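Alpha-fucosidase (PDB 2EAB) probably hydrolyses alpha-1,2-linked L-fucose as a 1,2-alpha-L-fucosidase, this chain being the catalytic piece of a longer bifidobacterial protein. Local coordinates at residues A103-L108 against V461-E466; T373-Y378 against N751-N756; K793-Y798 against L881-T886. All blocks are in the same frame, centred on the assembly; numbering follows the deposited sequence.

Contact 1 (A103-L108 against V461-E466)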
# COMPACT_ATOMS: atom_id res chain seq x y z
N ALA A 103 -19.47 13.98 23.72
CA ALA A 103 -20.46 15.07 23.80
C ALA A 103 -20.31 16.10 22.68
O ALA A 103 -21.30 16.65 22.20
CB ALA A 103 -20.44 15.74 25.16
N THR A 104 -19.07 16.36 22.28
CA THR A 104 -18.81 17.34 21.22
C THR A 104 -19.41 16.88 19.90
O THR A 104 -20.16 17.61 19.26
CB THR A 104 -17.30 17.61 21.09
OG1 THR A 104 -16.81 18.05 22.36
CG2 THR A 104 -17.01 18.68 20.04
N LEU A 105 -19.10 15.64 19.53
CA LEU A 105 -19.64 15.01 18.34
C LEU A 105 -21.17 14.92 18.40
O LEU A 105 -21.85 15.25 17.42
CB LEU A 105 -19.02 13.61 18.18
CG LEU A 105 -19.49 12.76 17.00
CD1 LEU A 105 -19.26 13.46 15.67
CD2 LEU A 105 -18.76 11.42 17.03
N ARG A 106 -21.69 14.49 19.54
CA ARG A 106 -23.14 14.34 19.73
C ARG A 106 -23.88 15.66 19.47
O ARG A 106 -24.90 15.67 18.78
CB ARG A 106 -23.41 13.82 21.15
CG ARG A 106 -24.87 13.58 21.50
CD ARG A 106 -25.01 12.98 22.90
NE ARG A 106 -24.14 11.81 23.07
CZ ARG A 106 -23.23 11.66 24.02
NH1 ARG A 106 -23.05 12.59 24.95
NH2 ARG A 106 -22.50 10.56 24.05
N ALA A 107 -23.35 16.75 20.02
CA ALA A 107 -23.99 18.05 19.88
C ALA A 107 -23.94 18.57 18.44
O ALA A 107 -24.90 19.20 17.97
CB ALA A 107 -23.39 19.06 20.85
N LEU A 108 -22.85 18.31 17.73
CA LEU A 108 -22.74 18.70 16.32
C LEU A 108 -23.76 17.94 15.49
O LEU A 108 -24.44 18.52 14.64
CB LEU A 108 -21.33 18.45 15.80
CG LEU A 108 -20.28 19.44 16.31
CD1 LEU A 108 -18.88 18.88 16.14
CD2 LEU A 108 -20.40 20.80 15.62
N VAL A 461 -13.10 8.72 24.03
CA VAL A 461 -12.93 10.17 24.14
C VAL A 461 -13.80 10.95 23.16
O VAL A 461 -14.45 11.92 23.54
CB VAL A 461 -11.44 10.56 23.99
CG1 VAL A 461 -11.28 12.08 23.86
CG2 VAL A 461 -10.64 10.02 25.16
N TYR A 462 -13.83 10.50 21.90
CA TYR A 462 -14.48 11.28 20.85
C TYR A 462 -15.89 10.82 20.52
O TYR A 462 -16.66 11.60 19.96
CB TYR A 462 -13.61 11.33 19.60
CG TYR A 462 -12.33 12.10 19.82
CD1 TYR A 462 -12.29 13.50 19.68
CD2 TYR A 462 -11.16 11.44 20.19
CE1 TYR A 462 -11.11 14.21 19.90
CE2 TYR A 462 -9.98 12.14 20.41
CZ TYR A 462 -9.96 13.52 20.27
OH TYR A 462 -8.78 14.19 20.48
N ALA A 463 -16.23 9.57 20.84
CA ALA A 463 -17.56 9.05 20.50
C ALA A 463 -18.34 8.47 21.68
O ALA A 463 -19.48 8.04 21.52
CB ALA A 463 -17.46 8.02 19.37
N GLY A 464 -17.74 8.46 22.87
CA GLY A 464 -18.42 7.97 24.06
C GLY A 464 -18.59 6.46 24.09
O GLY A 464 -19.45 5.95 24.81
N ALA A 465 -17.76 5.75 23.33
CA ALA A 465 -17.81 4.30 23.27
C ALA A 465 -16.73 3.73 24.17
O ALA A 465 -15.56 3.62 23.77
CB ALA A 465 -17.63 3.82 21.83
N GLU A 466 -17.11 3.39 25.40
CA GLU A 466 -16.16 2.87 26.38
C GLU A 466 -16.23 1.35 26.48
O GLU A 466 -17.28 0.79 26.81
CB GLU A 466 -16.35 3.49 27.78
CG GLU A 466 -15.44 2.83 28.83
CD GLU A 466 -15.29 3.61 30.12
OE1 GLU A 466 -16.15 4.46 30.43
OE2 GLU A 466 -14.30 3.35 30.84
O HOH W 1 -16.89 14.25 20.75
O HOH W 2 -22.16 8.12 22.74
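The carbonyl of Y462 faces L105 at the first turn of helix 103-113. Y462 O lies 3.6 Å from L105 CB and equally far from L105 CD2, so the leucine sits alongside the carbonyl oxygen. With CG trans to the backbone nitrogen (chi1 178°), CD2 of L105 comes beside Y462 O. The same oxygen accepts a bond from water 1 at 2.8 Å. That water in turn accepts the N-H of L105, with N 2.9 Å from the water oxygen. One water thus joins an N-H of a helix start to a C=O of a helix end. The Y462 ring takes no close part across the contact. V461 CG1 lies over one of its faces, 3.6 Å above the plane, and its OH is hydrogen-bonded to T125 O and N95 N.

A463 comes next, and its CB is 4.3 Å from L105 CD2. This is a loose apolar touch, and the methyl also meets F541 and M546 of helix 525-546. A463 O receives a bond from water 2 at 2.9 Å. Water 2 lies in the plane of the R106 guanidinium, at its edge, 2.8 Å from NH2. The positive arginine near a helix C terminus is likely to be electrostatically favourable.

G464 then ends the helix with positive phi (73°), a conformation that favours glycine.

The arrangement is a water-bridged meeting of a helix N terminus and a helix C terminus. It ties a helical insertion between strands of the N-terminal beta region to the catalytic (alpha/alpha)6 barrel characteristic of family GH95, away from the annotated sites.

Contact 2 (T373-Y378 against N751-N756)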
# COMPACT_ATOMS: atom_id res chain seq x y z
N THR A 373 5.61 -2.47 -18.41
CA THR A 373 5.72 -3.73 -17.67
C THR A 373 6.76 -3.67 -16.55
O THR A 373 6.58 -4.33 -15.52
CB THR A 373 5.97 -4.95 -18.59
OG1 THR A 373 7.18 -4.77 -19.34
CG2 THR A 373 4.79 -5.17 -19.54
N LEU A 374 7.82 -2.89 -16.72
CA LEU A 374 8.79 -2.71 -15.64
C LEU A 374 8.17 -2.02 -14.44
O LEU A 374 8.37 -2.46 -13.31
CB LEU A 374 10.02 -1.94 -16.10
CG LEU A 374 11.12 -2.69 -16.85
CD1 LEU A 374 12.21 -1.72 -17.28
CD2 LEU A 374 11.70 -3.84 -16.03
N VAL A 375 7.44 -0.94 -14.68
CA VAL A 375 6.77 -0.23 -13.58
C VAL A 375 5.76 -1.16 -12.89
O VAL A 375 5.70 -1.21 -11.66
CB VAL A 375 6.11 1.08 -14.06
CG1 VAL A 375 5.26 1.70 -12.95
CG2 VAL A 375 7.18 2.06 -14.53
N TYR A 376 5.00 -1.92 -13.68
CA TYR A 376 4.08 -2.91 -13.14
C TYR A 376 4.80 -3.88 -12.20
O TYR A 376 4.38 -4.10 -11.06
CB TYR A 376 3.39 -3.69 -14.28
CG TYR A 376 2.60 -4.85 -13.72
CD1 TYR A 376 1.33 -4.65 -13.18
CD2 TYR A 376 3.14 -6.13 -13.66
CE1 TYR A 376 0.62 -5.70 -12.63
CE2 TYR A 376 2.44 -7.19 -13.11
CZ TYR A 376 1.18 -6.97 -12.59
OH TYR A 376 0.49 -8.02 -12.04
N LYS A 377 5.88 -4.47 -12.71
CA LYS A 377 6.63 -5.48 -11.98
C LYS A 377 7.29 -4.90 -10.73
O LYS A 377 7.42 -5.58 -9.71
CB LYS A 377 7.70 -6.09 -12.88
CG LYS A 377 7.12 -7.00 -13.95
CD LYS A 377 8.15 -7.31 -15.02
CE LYS A 377 7.60 -8.32 -16.00
NZ LYS A 377 8.59 -8.70 -17.04
N TYR A 378 7.69 -3.63 -10.81
CA TYR A 378 8.34 -2.94 -9.70
C TYR A 378 7.41 -2.84 -8.50
O TYR A 378 7.87 -2.94 -7.36
CB TYR A 378 8.75 -1.54 -10.14
CG TYR A 378 9.90 -0.87 -9.39
CD1 TYR A 378 11.00 -1.58 -8.91
CD2 TYR A 378 9.90 0.52 -9.26
CE1 TYR A 378 12.06 -0.91 -8.27
CE2 TYR A 378 10.95 1.18 -8.65
CZ TYR A 378 12.02 0.47 -8.17
OH TYR A 378 13.07 1.15 -7.58
N ASN A 751 4.89 11.70 -16.00
CA ASN A 751 4.81 12.84 -15.09
C ASN A 751 4.92 12.52 -13.60
O ASN A 751 4.85 13.43 -12.77
CB ASN A 751 3.51 13.61 -15.33
CG ASN A 751 3.41 14.15 -16.74
OD1 ASN A 751 4.19 15.01 -17.14
ND2 ASN A 751 2.44 13.65 -17.50
N ALA A 752 5.10 11.25 -13.25
CA ALA A 752 5.10 10.86 -11.83
C ALA A 752 6.06 9.72 -11.50
O ALA A 752 5.90 9.04 -10.48
CB ALA A 752 3.67 10.55 -11.36
N MET A 753 7.07 9.52 -12.35
CA MET A 753 8.09 8.52 -12.10
C MET A 753 9.48 9.13 -12.18
O MET A 753 9.82 9.80 -13.15
CB MET A 753 7.98 7.38 -13.12
CG MET A 753 6.75 6.52 -12.95
SD MET A 753 6.92 5.43 -11.53
CE MET A 753 7.70 4.06 -12.33
N TYR A 754 10.29 8.89 -11.14
CA TYR A 754 11.69 9.29 -11.16
C TYR A 754 12.51 8.28 -11.98
O TYR A 754 12.00 7.24 -12.42
CB TYR A 754 12.24 9.40 -9.74
CG TYR A 754 11.70 10.55 -8.90
CD1 TYR A 754 11.46 11.81 -9.46
CD2 TYR A 754 11.49 10.39 -7.53
CE1 TYR A 754 10.99 12.87 -8.67
CE2 TYR A 754 11.03 11.44 -6.73
CZ TYR A 754 10.77 12.67 -7.31
OH TYR A 754 10.31 13.69 -6.51
N ALA A 755 13.80 8.59 -12.18
CA ALA A 755 14.69 7.74 -12.98
C ALA A 755 14.85 6.33 -12.44
O ALA A 755 15.12 5.40 -13.20
CB ALA A 755 16.06 8.41 -13.14
N ASN A 756 14.70 6.17 -11.12
CA ASN A 756 14.73 4.86 -10.46
C ASN A 756 13.35 4.21 -10.37
O ASN A 756 13.17 3.23 -9.64
CB ASN A 756 15.33 5.01 -9.06
CG ASN A 756 14.50 5.93 -8.16
OD1 ASN A 756 13.49 6.48 -8.58
ND2 ASN A 756 14.94 6.09 -6.92
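Y378 brings both its hydroxyl and its ring up to a single backbone carbonyl, that of N756. Y378 OH is 2.9 Å from N756 O, and the ring atom Y378 CE2 is 3.2 Å from the same oxygen. The oxygen stands obliquely to the ring. The tyrosine therefore meets the backbone of the loop, not the asparagine side chain. That side chain is engaged by other groups: N756 ND2 bonds to T51 O and Q48 O, and OD1 takes the N-H of F758. These bonds fix the loop against the end of helix 42-50.

The second touch lies one helical turn earlier and is apolar. V375 and M753 reach toward each other tip to tip, with the CA atoms of V375 and M753 9.0 Å apart. The methionine chain is bent. The exact spacing of the two tips is doubtful, because the methyl carbons are modelled too close together. N769 of helix 767-780 touches both Y378 and M753.

All four touching residues are buried. The helix ends at S386, a calcium ligand whose side chain is about 11 Å from that of Y378. The contact lies within the catalytic (alpha/alpha)6 barrel of GH95 and joins helix 365-386 to the loop between helices 738-751 and 767-780.

Contact 3 (K793-Y798 against L881-T886)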
# COMPACT_ATOMS: atom_id res chain seq x y z
N LYS A 793 -31.05 -14.68 -10.94
CA LYS A 793 -29.97 -15.37 -10.23
C LYS A 793 -28.73 -14.49 -10.15
O LYS A 793 -28.33 -13.87 -11.14
CB LYS A 793 -29.66 -16.71 -10.90
CG LYS A 793 -28.56 -17.53 -10.23
CD LYS A 793 -28.96 -18.06 -8.86
CE LYS A 793 -27.86 -18.95 -8.28
NZ LYS A 793 -26.57 -18.22 -8.07
N LYS A 794 -28.13 -14.45 -8.96
CA LYS A 794 -26.96 -13.62 -8.72
C LYS A 794 -25.67 -14.43 -8.64
O LYS A 794 -25.65 -15.54 -8.09
CB LYS A 794 -27.16 -12.75 -7.47
CG LYS A 794 -28.23 -11.68 -7.70
CD LYS A 794 -28.41 -10.73 -6.54
CE LYS A 794 -29.53 -9.74 -6.83
NZ LYS A 794 -29.17 -8.72 -7.86
N TYR A 795 -24.61 -13.88 -9.21
CA TYR A 795 -23.28 -14.49 -9.17
C TYR A 795 -22.34 -13.44 -8.60
O TYR A 795 -22.02 -12.45 -9.25
CB TYR A 795 -22.85 -14.97 -10.56
CG TYR A 795 -23.91 -15.81 -11.23
CD1 TYR A 795 -23.87 -17.20 -11.20
CD2 TYR A 795 -24.99 -15.20 -11.87
CE1 TYR A 795 -24.88 -17.96 -11.81
CE2 TYR A 795 -25.99 -15.94 -12.48
CZ TYR A 795 -25.92 -17.32 -12.44
OH TYR A 795 -26.92 -18.04 -13.05
N VAL A 796 -21.95 -13.66 -7.35
CA VAL A 796 -21.19 -12.69 -6.58
C VAL A 796 -19.70 -12.90 -6.81
O VAL A 796 -19.21 -14.04 -6.77
CB VAL A 796 -21.53 -12.81 -5.08
CG1 VAL A 796 -20.70 -11.86 -4.24
CG2 VAL A 796 -23.02 -12.56 -4.84
N ASN A 797 -18.98 -11.80 -7.02
CA ASN A 797 -17.54 -11.85 -7.25
C ASN A 797 -17.17 -12.72 -8.44
O ASN A 797 -16.22 -13.50 -8.39
CB ASN A 797 -16.79 -12.27 -5.97
CG ASN A 797 -16.92 -11.24 -4.86
OD1 ASN A 797 -17.39 -10.13 -5.10
ND2 ASN A 797 -16.50 -11.60 -3.66
N TYR A 798 -17.91 -12.56 -9.53
CA TYR A 798 -17.62 -13.32 -10.74
C TYR A 798 -16.28 -12.89 -11.31
O TYR A 798 -15.85 -11.73 -11.15
CB TYR A 798 -18.75 -13.19 -11.77
CG TYR A 798 -18.94 -11.81 -12.36
CD1 TYR A 798 -18.23 -11.40 -13.49
CD2 TYR A 798 -19.85 -10.91 -11.80
CE1 TYR A 798 -18.39 -10.14 -14.04
CE2 TYR A 798 -20.02 -9.64 -12.35
CZ TYR A 798 -19.29 -9.26 -13.46
OH TYR A 798 -19.43 -8.01 -14.02
N LEU A 881 -22.16 -15.03 -18.68
CA LEU A 881 -21.15 -15.77 -17.92
C LEU A 881 -21.19 -17.25 -18.28
O LEU A 881 -22.26 -17.79 -18.60
CB LEU A 881 -21.39 -15.66 -16.41
CG LEU A 881 -21.63 -14.31 -15.73
CD1 LEU A 881 -21.79 -14.56 -14.25
CD2 LEU A 881 -20.50 -13.34 -15.98
N LEU A 882 -20.03 -17.88 -18.20
CA LEU A 882 -19.92 -19.33 -18.14
C LEU A 882 -19.89 -19.73 -16.67
O LEU A 882 -19.07 -19.22 -15.90
CB LEU A 882 -18.63 -19.79 -18.81
CG LEU A 882 -18.61 -19.75 -20.34
CD1 LEU A 882 -17.19 -19.72 -20.85
CD2 LEU A 882 -19.38 -20.93 -20.92
N VAL A 883 -20.79 -20.63 -16.29
CA VAL A 883 -20.91 -21.05 -14.90
C VAL A 883 -20.67 -22.55 -14.81
O VAL A 883 -21.34 -23.34 -15.48
CB VAL A 883 -22.31 -20.71 -14.32
CG1 VAL A 883 -22.44 -21.18 -12.88
CG2 VAL A 883 -22.57 -19.21 -14.42
N PHE A 884 -19.72 -22.95 -13.97
CA PHE A 884 -19.36 -24.36 -13.84
C PHE A 884 -18.81 -24.69 -12.47
O PHE A 884 -18.24 -23.83 -11.79
CB PHE A 884 -18.41 -24.82 -14.96
CG PHE A 884 -17.16 -23.98 -15.12
CD1 PHE A 884 -15.95 -24.42 -14.60
CD2 PHE A 884 -17.19 -22.78 -15.82
CE1 PHE A 884 -14.78 -23.67 -14.77
CE2 PHE A 884 -16.03 -22.02 -15.98
CZ PHE A 884 -14.83 -22.46 -15.46
N ASP A 885 -19.01 -25.94 -12.06
CA ASP A 885 -18.40 -26.46 -10.84
C ASP A 885 -16.90 -26.56 -11.02
O ASP A 885 -16.41 -26.79 -12.13
CB ASP A 885 -18.94 -27.85 -10.52
CG ASP A 885 -20.41 -27.85 -10.15
OD1 ASP A 885 -20.95 -26.79 -9.77
OD2 ASP A 885 -21.03 -28.93 -10.25
N THR A 886 -16.17 -26.40 -9.93
CA THR A 886 -14.74 -26.66 -9.94
C THR A 886 -14.33 -27.52 -8.76
O THR A 886 -15.08 -27.70 -7.80
CB THR A 886 -13.88 -25.36 -9.91
OG1 THR A 886 -13.93 -24.79 -8.60
CG2 THR A 886 -14.33 -24.35 -10.96
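L881 is wedged between two tyrosines, Y795 and Y798. Its CD1 leans mainly on Y795 and its CD2 on the ring of Y798. CD1 lies 3.9 Å from Y795 CB and just as near to Y795 CG, at the root of the ring. CD2 lies 3.9 Å from Y798 CD1. Y795 and L881 run alongside one another in opposite senses; Y798 lies across the leucine, nearly perpendicular. The leucine chain, with CG anti to the carbonyl carbon (chi1 -49°), carries both methyls up to the tyrosines.

Further along the Y795 ring is V883, whose CG2 is 3.7 Å from Y795 CE1. Every second residue of strand 880-884 thus points to the tyrosines. L882 and F884 point the other way, and F884 meets the ring of Y892. This is side-to-side alternation of a beta strand. Strands 786-788 and 794-796 form a beta hairpin, which packs through side chains on the mixed sheet of the C-terminal domain. The backbones stay apart: the CA atoms of Y795 and V883 are 9.0 Å from each other.

Y795 OH is hydrogen-bonded to D789 in the turn of the hairpin. An alanine in place of Y795 is likely to open a gap beside L881 CD1 and V883 CG2 and leave D789 without its hydroxyl partner. K793 NZ stands 4.1 Å above the Y795 ring plane toward the rim and donates to K794 O.

The Y798 hydroxyl bonds to D695. The Y798 side chain is about 9 Å from that of D690, a calcium ligand in a crystal structure of this protein, though no calcium is bound there in this chain.

In the fold
From the N terminus the chain enters the beta-rich N-terminal region, which carries helix 103-113 between its strands. It returns to that helix at 461-466, and contact 1 closes there, linking the N-terminal region to the barrel. Contact 2 opens inside this loop, at 373-378, and closes only at 751-756. Contacts 1 and 2 therefore cross. Their centres are 45 Å apart, on opposite sides of the chain's centre. Contact 2 joins early and late parts of the catalytic barrel. Contact 3 follows both in series and closes a shorter loop, with strands but no helix, within the C-terminal domain. Its nearest atoms are about 17 Å from those of contact 2 and about 30 Å from those of contact 1.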